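Long-range contact in glycoside hydrolase family 43 (Halothermothrix orenii, PDB 4QQS), which is a glycosidase with alpha-L-arabinofuranosidase activity, probably acting in the breakdown of xylan side chains, and folds as a five-bladed beta-propeller: residues K53-W66 and P106-F118. Numbering follows the deposited sequence.
Sequences KGLALDSYYEKNGW and PLGPFKNIKAPLF
Two neighbouring blades of the five-bladed beta-propeller meet where the corner ending strand 51-58, with the loop that follows, packs on the edge of the next blade around strand 111-112, and Asn64 in that loop ties them together. Its amide grips the backbone around Lys111 from both ends: OD1 accepts from Asn112 N at 2.8 Å, while ND2 donates almost straight to Phe110 O at 3.0 Å (175° at the hydrogen). The second ND2 proton goes back to Asp58 O, fixing the amide's rotation. A leucine in its place would probably leave Asn112 N without its acceptor and Phe110 O with only a water, and free the turns of 58-64 to move from the second blade. Phe110 N donates to Ala56 O at 2.9 Å, and the same oxygen lies in the plane of the Phe110 ring, at its edge near CD1. Pro109, after a cis peptide bond, sets CB over one face of Tyr61, 4.0 Å from the ring centroid. The Trp66 torsion (chi1 -176°) turns the indole so that Ala115 CB lies over its five-membered ring and Pro116 CD nears NE1. Waters link backbone atoms of both segments and Asn112 ND2. Directed polar bonds join the blades, with apolar contacts flanking them.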
loop_
_atom_site.group_PDB
_atom_site.type_symbol
_atom_site.label_atom_id
_atom_site.label_comp_id
_atom_site.label_asym_id
_atom_site.label_seq_id
_atom_site.Cartn_x
_atom_site.Cartn_y
_atom_site.Cartn_z
ATOM N N LYS A 53 1.662 2.249 19.082
ATOM C CA LYS A 53 2.117 1.091 19.849
ATOM C C LYS A 53 3.560 0.675 19.559
ATOM O O LYS A 53 3.932 -0.469 19.810
ATOM C CB LYS A 53 1.185 -0.105 19.633
ATOM C CG LYS A 53 -0.268 0.161 20.022
ATOM C CD LYS A 53 -0.782 -0.860 21.037
ATOM C CE LYS A 53 -2.129 -0.480 21.626
ATOM N NZ LYS A 53 -2.859 -1.658 22.195
ATOM N N GLY A 54 4.368 1.603 19.060
ATOM C CA GLY A 54 5.797 1.379 18.922
ATOM C C GLY A 54 6.213 0.774 17.597
ATOM O O GLY A 54 5.440 0.732 16.641
ATOM N N LEU A 55 7.459 0.313 17.533
ATOM C CA LEU A 55 7.982 -0.286 16.306
ATOM C C LEU A 55 7.607 -1.759 16.223
ATOM O O LEU A 55 8.113 -2.589 16.979
ATOM C CB LEU A 55 9.504 -0.137 16.205
ATOM C CG LEU A 55 10.063 1.278 16.049
ATOM C CD1 LEU A 55 11.587 1.247 16.027
ATOM C CD2 LEU A 55 9.537 1.964 14.806
ATOM N N ALA A 56 6.746 -2.085 15.270
ATOM C CA ALA A 56 6.419 -3.477 14.981
ATOM C C ALA A 56 7.602 -4.217 14.371
ATOM O O ALA A 56 7.834 -5.383 14.673
ATOM C CB ALA A 56 5.234 -3.540 14.034
ATOM N N LEU A 57 8.327 -3.532 13.493
ATOM C CA LEU A 57 9.554 -4.036 12.885
ATOM C C LEU A 57 10.630 -2.993 13.167
ATOM O O LEU A 57 10.478 -1.816 12.836
ATOM C CB LEU A 57 9.345 -4.239 11.376
ATOM C CG LEU A 57 10.397 -4.682 10.358
ATOM C CD1 LEU A 57 11.584 -3.743 10.270
ATOM C CD2 LEU A 57 10.841 -6.086 10.636
ATOM N N ASP A 58 11.697 -3.439 13.812
ATOM C CA ASP A 58 12.830 -2.601 14.134
ATOM C C ASP A 58 14.042 -3.291 13.544
ATOM O O ASP A 58 14.384 -4.392 13.960
ATOM C CB ASP A 58 12.948 -2.481 15.660
ATOM C CG ASP A 58 14.023 -1.505 16.105
ATOM O OD1 ASP A 58 14.733 -0.956 15.236
ATOM O OD2 ASP A 58 14.171 -1.303 17.337
ATOM N N SER A 59 14.699 -2.673 12.573
ATOM C CA SER A 59 15.884 -3.282 12.006
ATOM C C SER A 59 16.995 -3.404 13.047
ATOM O O SER A 59 17.905 -4.204 12.851
ATOM C CB SER A 59 16.368 -2.509 10.780
ATOM O OG SER A 59 16.795 -1.201 11.112
ATOM N N TYR A 60 16.914 -2.632 14.139
ATOM C CA TYR A 60 17.901 -2.696 15.213
ATOM C C TYR A 60 17.580 -3.794 16.215
ATOM O O TYR A 60 18.385 -4.073 17.087
ATOM C CB TYR A 60 17.992 -1.373 15.972
ATOM C CG TYR A 60 18.381 -0.155 15.153
ATOM C CD1 TYR A 60 18.747 -0.248 13.812
ATOM C CD2 TYR A 60 18.376 1.102 15.742
ATOM C CE1 TYR A 60 19.087 0.882 13.089
ATOM C CE2 TYR A 60 18.712 2.227 15.032
ATOM C CZ TYR A 60 19.066 2.114 13.708
ATOM O OH TYR A 60 19.404 3.248 13.007
ATOM N N TYR A 61 16.408 -4.412 16.100
ATOM C CA TYR A 61 16.085 -5.596 16.893
ATOM C C TYR A 61 17.158 -6.648 16.669
ATOM O O TYR A 61 17.672 -6.820 15.564
ATOM C CB TYR A 61 14.717 -6.134 16.483
ATOM C CG TYR A 61 14.225 -7.338 17.259
ATOM C CD1 TYR A 61 14.135 -7.308 18.642
ATOM C CD2 TYR A 61 13.794 -8.483 16.598
ATOM C CE1 TYR A 61 13.669 -8.392 19.350
ATOM C CE2 TYR A 61 13.325 -9.577 17.302
ATOM C CZ TYR A 61 13.267 -9.521 18.682
ATOM O OH TYR A 61 12.802 -10.587 19.411
ATOM N N GLU A 62 17.527 -7.361 17.727
ATOM C CA GLU A 62 18.699 -8.224 17.659
ATOM C C GLU A 62 18.602 -9.311 16.593
ATOM O O GLU A 62 19.618 -9.715 16.047
ATOM C CB GLU A 62 19.019 -8.809 19.039
ATOM C CG GLU A 62 17.951 -9.706 19.623
ATOM C CD GLU A 62 18.175 -11.187 19.378
ATOM O OE1 GLU A 62 19.132 -11.559 18.656
ATOM O OE2 GLU A 62 17.368 -11.986 19.914
ATOM N N LYS A 63 17.389 -9.742 16.258
ATOM C CA LYS A 63 17.224 -10.781 15.248
ATOM C C LYS A 63 17.176 -10.244 13.822
ATOM O O LYS A 63 17.083 -11.018 12.893
ATOM C CB LYS A 63 15.942 -11.579 15.509
ATOM C CG LYS A 63 15.884 -12.197 16.891
ATOM C CD LYS A 63 14.747 -13.189 17.019
ATOM C CE LYS A 63 14.597 -13.678 18.454
ATOM N NZ LYS A 63 15.855 -14.248 18.997
ATOM N N ASN A 64 17.232 -8.931 13.642
ATOM C CA ASN A 64 17.128 -8.332 12.313
ATOM C C ASN A 64 18.504 -7.841 11.868
ATOM O O ASN A 64 19.407 -8.653 11.752
ATOM C CB ASN A 64 16.032 -7.275 12.292
ATOM C CG ASN A 64 14.666 -7.899 12.459
ATOM O OD1 ASN A 64 14.484 -9.077 12.135
ATOM N ND2 ASN A 64 13.715 -7.147 12.986
ATOM N N GLY A 65 18.676 -6.550 11.621
ATOM C CA GLY A 65 19.954 -5.997 11.219
ATOM C C GLY A 65 20.072 -5.645 9.748
ATOM O O GLY A 65 21.013 -4.976 9.352
ATOM N N TRP A 66 19.118 -6.069 8.930
ATOM C CA TRP A 66 19.162 -5.843 7.496
ATOM C C TRP A 66 18.532 -4.507 7.126
ATOM O O TRP A 66 17.527 -4.101 7.699
ATOM C CB TRP A 66 18.440 -6.982 6.760
ATOM C CG TRP A 66 18.538 -6.829 5.288
ATOM C CD1 TRP A 66 19.584 -7.206 4.498
ATOM C CD2 TRP A 66 17.584 -6.210 4.417
ATOM N NE1 TRP A 66 19.338 -6.875 3.197
ATOM C CE2 TRP A 66 18.121 -6.255 3.118
ATOM C CE3 TRP A 66 16.324 -5.625 4.607
ATOM C CZ2 TRP A 66 17.452 -5.739 2.021
ATOM C CZ3 TRP A 66 15.657 -5.115 3.506
ATOM C CH2 TRP A 66 16.222 -5.177 2.230
ATOM N N PRO A 106 0.410 -9.236 16.066
ATOM C CA PRO A 106 0.373 -8.098 15.136
ATOM C C PRO A 106 1.217 -6.913 15.587
ATOM O O PRO A 106 1.592 -6.090 14.765
ATOM C CB PRO A 106 -1.112 -7.724 15.099
ATOM C CG PRO A 106 -1.661 -8.242 16.378
ATOM C CD PRO A 106 -0.916 -9.511 16.643
ATOM N N LEU A 107 1.516 -6.807 16.878
ATOM C CA LEU A 107 2.332 -5.697 17.374
ATOM C C LEU A 107 3.825 -5.990 17.356
ATOM O O LEU A 107 4.630 -5.136 17.736
ATOM C CB LEU A 107 1.894 -5.307 18.787
ATOM C CG LEU A 107 0.447 -4.827 18.894
ATOM C CD1 LEU A 107 0.116 -4.535 20.343
ATOM C CD2 LEU A 107 0.179 -3.593 18.021
ATOM N N GLY A 108 4.201 -7.187 16.913
ATOM C CA GLY A 108 5.599 -7.543 16.813
ATOM C C GLY A 108 6.150 -8.144 18.095
ATOM O O GLY A 108 5.392 -8.485 19.005
ATOM N N PRO A 109 7.477 -8.285 18.182
ATOM C CA PRO A 109 8.442 -7.874 17.163
ATOM C C PRO A 109 8.432 -8.791 15.949
ATOM O O PRO A 109 8.387 -10.012 16.079
ATOM C CB PRO A 109 9.782 -7.970 17.894
ATOM C CG PRO A 109 9.571 -9.023 18.922
ATOM C CD PRO A 109 8.145 -8.879 19.354
ATOM N N PHE A 110 8.481 -8.190 14.768
ATOM C CA PHE A 110 8.659 -8.947 13.544
ATOM C C PHE A 110 10.142 -9.257 13.349
ATOM O O PHE A 110 11.010 -8.406 13.587
ATOM C CB PHE A 110 8.102 -8.171 12.343
ATOM C CG PHE A 110 6.602 -8.231 12.237
ATOM C CD1 PHE A 110 5.791 -7.464 13.058
ATOM C CD2 PHE A 110 5.991 -9.074 11.326
ATOM C CE1 PHE A 110 4.410 -7.543 12.967
ATOM C CE2 PHE A 110 4.620 -9.143 11.228
ATOM C CZ PHE A 110 3.833 -8.382 12.051
ATOM N N LYS A 111 10.416 -10.488 12.932
ATOM C CA LYS A 111 11.776 -10.938 12.685
ATOM C C LYS A 111 11.928 -11.336 11.226
ATOM O O LYS A 111 11.071 -12.020 10.655
ATOM C CB LYS A 111 12.140 -12.118 13.582
ATOM C CG LYS A 111 11.423 -13.403 13.280
ATOM C CD LYS A 111 11.913 -14.525 14.178
ATOM C CE LYS A 111 11.288 -15.848 13.782
ATOM N NZ LYS A 111 11.799 -16.973 14.602
ATOM N N ASN A 112 13.019 -10.907 10.606
ATOM C CA ASN A 112 13.262 -11.246 9.213
ATOM C C ASN A 112 13.344 -12.744 9.022
ATOM O O ASN A 112 13.992 -13.454 9.796
ATOM C CB ASN A 112 14.562 -10.613 8.733
ATOM C CG ASN A 112 14.464 -9.113 8.623
ATOM O OD1 ASN A 112 13.386 -8.567 8.379
ATOM N ND2 ASN A 112 15.591 -8.430 8.793
ATOM N N ILE A 113 12.682 -13.217 7.976
ATOM C CA ILE A 113 12.808 -14.599 7.556
ATOM C C ILE A 113 13.497 -14.751 6.197
ATOM O O ILE A 113 14.195 -15.736 6.000
ATOM C CB ILE A 113 11.492 -15.397 7.678
ATOM C CG1 ILE A 113 10.414 -14.863 6.746
ATOM C CG2 ILE A 113 11.044 -15.420 9.160
ATOM C CD1 ILE A 113 9.110 -15.643 6.820
ATOM N N LYS A 114 13.357 -13.781 5.298
ATOM C CA LYS A 114 14.161 -13.745 4.077
ATOM C C LYS A 114 14.332 -12.279 3.692
ATOM O O LYS A 114 13.419 -11.637 3.190
ATOM C CB LYS A 114 13.543 -14.584 2.954
ATOM C CG LYS A 114 14.522 -14.904 1.841
ATOM C CD LYS A 114 13.977 -15.925 0.873
ATOM C CE LYS A 114 14.902 -16.164 -0.304
ATOM N NZ LYS A 114 14.417 -17.329 -1.083
ATOM N N ALA A 115 15.524 -11.768 3.967
ATOM C CA ALA A 115 15.838 -10.364 3.781
ATOM C C ALA A 115 17.201 -10.264 3.105
ATOM O O ALA A 115 18.211 -10.494 3.749
ATOM C CB ALA A 115 15.842 -9.647 5.124
ATOM N N PRO A 116 17.239 -9.940 1.802
ATOM C CA PRO A 116 16.105 -9.632 0.923
ATOM C C PRO A 116 15.336 -10.883 0.499
ATOM O O PRO A 116 15.872 -12.006 0.480
ATOM C CB PRO A 116 16.775 -8.997 -0.289
ATOM C CG PRO A 116 18.096 -9.668 -0.369
ATOM C CD PRO A 116 18.518 -9.892 1.070
ATOM N N LEU A 117 14.083 -10.679 0.120
ATOM C CA LEU A 117 13.238 -11.767 -0.349
ATOM C C LEU A 117 13.706 -12.247 -1.729
ATOM O O LEU A 117 13.695 -13.453 -2.011
ATOM C CB LEU A 117 11.791 -11.285 -0.402
ATOM C CG LEU A 117 10.769 -12.278 -0.945
ATOM C CD1 LEU A 117 10.713 -13.563 -0.119
ATOM C CD2 LEU A 117 9.403 -11.622 -0.995
ATOM N N PHE A 118 14.096 -11.303 -2.579
ATOM C CA PHE A 118 14.702 -11.600 -3.870
ATOM C C PHE A 118 15.638 -10.453 -4.209
ATOM O O PHE A 118 15.549 -9.376 -3.610
ATOM C CB PHE A 118 13.655 -11.835 -4.978
ATOM C CG PHE A 118 12.792 -10.634 -5.313
ATOM C CD1 PHE A 118 11.635 -10.378 -4.592
ATOM C CD2 PHE A 118 13.105 -9.782 -6.377
ATOM C CE1 PHE A 118 10.814 -9.294 -4.911
ATOM C CE2 PHE A 118 12.284 -8.712 -6.702
ATOM C CZ PHE A 118 11.144 -8.470 -5.957
HETATM O O HOH W 1 5.348 -2.638 18.815
HETATM O O HOH W 2 7.386 -5.042 18.470
HETATM O O HOH W 3 11.451 -6.030 14.998
HETATM O O HOH W 4 15.593 -13.154 12.040
HETATM O O HOH W 5 18.114 -9.830 8.922
HETATM O O HOH W 6 15.655 -5.477 9.110
#